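Local coordinates for hypothetical protein SA0798 (Staphylococcus aureus subsp. aureus N315, PDB 1XG8), which is of unknown function but belongs to the DUF1462 family of the thioredoxin clan and probably has a thioredoxin-like fold, at residues D87-V90 against A91-Y94; Y94-T97 against K98-T101. All blocks are in the same frame, centred on the assembly; numbering follows the deposited sequence.

Contact 1 and contact 2 follow one another along the chain and share Y94. Their centres lie about 9 Å apart. Contact 1 sits on strand 88-92, an outermost strand of the four-stranded mixed sheet and the second arm of the hairpin with strand 82-85. Contact 2 covers the connecting loop and the first turn of helix 97-110. The helix folds back on the strand it follows: V90 CG1 is 3.8 Å from I100 CD1, and Q99 touches A91. Together the two contacts trace the last strand, turn and helix of the chain, consistent with the C-terminal beta-beta-alpha unit of thioredoxin-like proteins.

Contact 1. Residues D87-V90 against A91-Y94; sequences DEYV and ADGY
A classic beta bulge lies in strand 88-92, where V90 and A91 both face I83 of the neighbouring strand 82-85. Y89 and D92 flank the bulge, and their side chains meet beside it. Y89 OH donates a hydrogen bond to D92 OD1; the 2.4 Å separation is shorter than normal and its exact value is doubtful. The carboxylate oxygen approaches near the plane of the phenol, while the ring and carboxylate planes stand 64° apart. Y89 holds CG anti to its backbone N (chi1 167°), which carries the ring forward along the strand. One ring face lies over the backbone of A91, with A91 N 3.7 Å above the ring plane and offset toward the rim. Y89 CE1 comes within 3.7 Å of A91 C. The bulge belongs to the hairpin formed by strands 82-85 and 88-92, and backbone hydrogen bonds join both V90 and A91 to I83. D92 CB sits at the ring edge, in plane, and is 3.9 Å from Y89 CE1. The other carboxylate oxygen, D92 OD2, is hydrogen-bonded to F79 N, so the two oxygens hold different partners. At the bulge itself, V90 CG1 is 4.2 Å from A91 CB. V90 also packs on I100 and F103 of helix 97-110.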
loop_
_atom_site.group_PDB
_atom_site.type_symbol
_atom_site.label_atom_id
_atom_site.label_comp_id
_atom_site.label_asym_id
_atom_site.label_seq_id
_atom_site.Cartn_x
_atom_site.Cartn_y
_atom_site.Cartn_z
ATOM N N ASP A 87 -0.219 -8.521 -1.996
ATOM C CA ASP A 87 1.088 -8.598 -2.651
ATOM C C ASP A 87 1.164 -8.031 -4.056
ATOM O O ASP A 87 2.157 -8.238 -4.750
ATOM C CB ASP A 87 1.592 -10.039 -2.682
ATOM C CG ASP A 87 2.102 -10.501 -1.341
ATOM O OD1 ASP A 87 3.033 -9.859 -0.807
ATOM O OD2 ASP A 87 1.573 -11.504 -0.819
ATOM N N GLU A 88 0.126 -7.323 -4.481
ATOM C CA GLU A 88 0.120 -6.732 -5.811
ATOM C C GLU A 88 0.438 -5.241 -5.697
ATOM O O GLU A 88 -0.039 -4.574 -4.776
ATOM C CB GLU A 88 -1.249 -6.916 -6.465
ATOM C CG GLU A 88 -1.729 -8.354 -6.514
ATOM C CD GLU A 88 -3.125 -8.476 -7.097
ATOM O OE1 GLU A 88 -4.068 -7.853 -6.553
ATOM O OE2 GLU A 88 -3.278 -9.201 -8.103
ATOM N N TYR A 89 1.239 -4.724 -6.628
ATOM C CA TYR A 89 1.599 -3.312 -6.625
ATOM C C TYR A 89 0.380 -2.439 -6.879
ATOM O O TYR A 89 -0.363 -2.659 -7.836
ATOM C CB TYR A 89 2.637 -3.017 -7.705
ATOM C CG TYR A 89 2.823 -1.534 -7.973
ATOM C CD1 TYR A 89 3.456 -0.705 -7.043
ATOM C CD2 TYR A 89 2.330 -0.954 -9.143
ATOM C CE1 TYR A 89 3.588 0.662 -7.274
ATOM C CE2 TYR A 89 2.458 0.406 -9.384
ATOM C CZ TYR A 89 3.084 1.207 -8.449
ATOM O OH TYR A 89 3.198 2.549 -8.693
ATOM N N VAL A 90 0.184 -1.444 -6.021
ATOM C CA VAL A 90 -0.933 -0.522 -6.170
ATOM C C VAL A 90 -0.447 0.906 -6.418
ATOM O O VAL A 90 -0.791 1.506 -7.427
ATOM C CB VAL A 90 -1.846 -0.552 -4.927
ATOM C CG1 VAL A 90 -2.901 0.531 -5.027
ATOM C CG2 VAL A 90 -2.509 -1.917 -4.809
ATOM N N ALA A 91 0.368 1.440 -5.508
ATOM C CA ALA A 91 0.881 2.808 -5.637
ATOM C C ALA A 91 2.163 3.044 -4.824
ATOM O O ALA A 91 2.355 2.448 -3.766
ATOM C CB ALA A 91 -0.206 3.807 -5.197
ATOM N N ASP A 92 3.034 3.918 -5.322
ATOM C CA ASP A 92 4.284 4.232 -4.632
ATOM C C ASP A 92 4.661 5.713 -4.713
ATOM O O ASP A 92 4.497 6.341 -5.754
ATOM C CB ASP A 92 5.445 3.376 -5.186
ATOM C CG ASP A 92 5.846 3.750 -6.615
ATOM O OD1 ASP A 92 4.980 3.706 -7.505
ATOM O OD2 ASP A 92 7.032 4.071 -6.858
ATOM N N GLY A 93 5.158 6.265 -3.609
ATOM C CA GLY A 93 5.582 7.658 -3.590
ATOM C C GLY A 93 4.438 8.645 -3.533
ATOM O O GLY A 93 3.774 8.771 -2.506
ATOM N N TYR A 94 4.228 9.375 -4.621
ATOM C CA TYR A 94 3.126 10.314 -4.685
ATOM C C TYR A 94 1.916 9.402 -4.915
ATOM O O TYR A 94 1.889 8.622 -5.870
ATOM C CB TYR A 94 3.335 11.285 -5.854
ATOM C CG TYR A 94 4.394 12.337 -5.594
ATOM C CD1 TYR A 94 4.229 13.267 -4.574
ATOM C CD2 TYR A 94 5.567 12.392 -6.352
ATOM C CE1 TYR A 94 5.199 14.228 -4.304
ATOM C CE2 TYR A 94 6.552 13.357 -6.093
ATOM C CZ TYR A 94 6.355 14.271 -5.062
ATOM O OH TYR A 94 7.304 15.235 -4.767
#

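Contact 2. Residues Y94-T97 against K98-T101; sequences YIQT and KQIT
T97 O accepts a hydrogen bond from T101 N at 3.0 Å, in the first turn of helix 97-110. The bond is nearly straight, with an N-H...O angle of 167°. The donor lies in the carbonyl plane, and the C=O...N angle is 158°. T101 CG2 touches the same oxygen, 3.6 Å from T97 O. Q96 holds the N-cap position just before the helix. Its carbonyl oxygen, Q96 O, takes a weak hydrogen bond from Q99 N at 3.1 Å. The aliphatic part of Q99 lies against the cap residue: Q99 CG is 3.6 Å from Q96 O and 3.9 Å from Q96 CB. The Q99 chain runs extended beyond CG (chi2 -169°), which carries its end back alongside the backbone of I95 and Q96. On the apolar side, I95 CG2 touches I100 CD1 at 4.0 Å, and the two side chains cross at a slant. Both isoleucines also rest on I83 of strand 82-85, and I100 reaches L39 of helix 28-42. T97 packs on W34 and L38 of that same helix. This is the N-terminal start of a helix that follows a beta hairpin after a short loop, consistent with the C-terminal part of a thioredoxin-like fold.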
loop_
_atom_site.group_PDB
_atom_site.type_symbol
_atom_site.label_atom_id
_atom_site.label_comp_id
_atom_site.label_asym_id
_atom_site.label_seq_id
_atom_site.Cartn_x
_atom_site.Cartn_y
_atom_site.Cartn_z
ATOM N N TYR A 94 4.228 9.375 -4.621
ATOM C CA TYR A 94 3.126 10.314 -4.685
ATOM C C TYR A 94 1.916 9.402 -4.915
ATOM O O TYR A 94 1.889 8.622 -5.870
ATOM C CB TYR A 94 3.335 11.285 -5.854
ATOM C CG TYR A 94 4.394 12.337 -5.594
ATOM C CD1 TYR A 94 4.229 13.267 -4.574
ATOM C CD2 TYR A 94 5.567 12.392 -6.352
ATOM C CE1 TYR A 94 5.199 14.228 -4.304
ATOM C CE2 TYR A 94 6.552 13.357 -6.093
ATOM C CZ TYR A 94 6.355 14.271 -5.062
ATOM O OH TYR A 94 7.304 15.235 -4.767
ATOM N N ILE A 95 0.919 9.481 -4.040
ATOM C CA ILE A 95 -0.232 8.601 -4.160
ATOM C C ILE A 95 -1.572 9.321 -4.221
ATOM O O ILE A 95 -1.871 10.162 -3.381
ATOM C CB ILE A 95 -0.248 7.598 -2.978
ATOM C CG1 ILE A 95 1.009 6.729 -3.036
ATOM C CG2 ILE A 95 -1.504 6.736 -3.013
ATOM C CD1 ILE A 95 1.301 6.013 -1.757
ATOM N N GLN A 96 -2.369 8.980 -5.231
ATOM C CA GLN A 96 -3.690 9.567 -5.398
ATOM C C GLN A 96 -4.755 8.602 -4.918
ATOM O O GLN A 96 -4.622 7.388 -5.061
ATOM C CB GLN A 96 -3.967 9.908 -6.860
ATOM C CG GLN A 96 -3.325 11.189 -7.351
ATOM C CD GLN A 96 -3.764 11.537 -8.761
ATOM O OE1 GLN A 96 -4.952 11.526 -9.067
ATOM N NE2 GLN A 96 -2.807 11.852 -9.624
ATOM N N THR A 97 -5.813 9.166 -4.356
ATOM C CA THR A 97 -6.939 8.411 -3.838
ATOM C C THR A 97 -7.570 7.538 -4.921
ATOM O O THR A 97 -7.972 6.411 -4.652
ATOM C CB THR A 97 -7.999 9.367 -3.306
ATOM O OG1 THR A 97 -7.357 10.416 -2.576
ATOM C CG2 THR A 97 -8.955 8.639 -2.390
ATOM N N LYS A 98 -7.662 8.072 -6.136
ATOM C CA LYS A 98 -8.240 7.346 -7.261
ATOM C C LYS A 98 -7.459 6.083 -7.589
ATOM O O LYS A 98 -8.045 5.091 -8.014
ATOM C CB LYS A 98 -8.305 8.238 -8.499
ATOM C CG LYS A 98 -9.358 9.328 -8.408
ATOM C CD LYS A 98 -10.764 8.743 -8.267
ATOM C CE LYS A 98 -11.798 9.834 -7.999
ATOM N NZ LYS A 98 -11.804 10.867 -9.066
ATOM N N GLN A 99 -6.140 6.120 -7.406
ATOM C CA GLN A 99 -5.304 4.949 -7.666
ATOM C C GLN A 99 -5.735 3.805 -6.751
ATOM O O GLN A 99 -5.812 2.648 -7.172
ATOM C CB GLN A 99 -3.837 5.240 -7.381
ATOM C CG GLN A 99 -3.242 6.354 -8.180
ATOM C CD GLN A 99 -1.741 6.382 -8.036
ATOM O OE1 GLN A 99 -1.053 5.461 -8.491
ATOM N NE2 GLN A 99 -1.218 7.424 -7.387
ATOM N N ILE A 100 -5.995 4.140 -5.491
ATOM C CA ILE A 100 -6.427 3.156 -4.524
ATOM C C ILE A 100 -7.832 2.661 -4.863
ATOM O O ILE A 100 -8.075 1.456 -4.904
ATOM C CB ILE A 100 -6.470 3.732 -3.091
ATOM C CG1 ILE A 100 -5.149 4.429 -2.753
ATOM C CG2 ILE A 100 -6.765 2.608 -2.104
ATOM C CD1 ILE A 100 -3.954 3.572 -2.935
ATOM N N THR A 101 -8.757 3.582 -5.113
ATOM C CA THR A 101 -10.129 3.180 -5.408
ATOM C C THR A 101 -10.300 2.466 -6.743
ATOM O O THR A 101 -10.992 1.447 -6.826
ATOM C CB THR A 101 -11.105 4.388 -5.338
ATOM O OG1 THR A 101 -10.690 5.412 -6.251
ATOM C CG2 THR A 101 -11.151 4.938 -3.920
#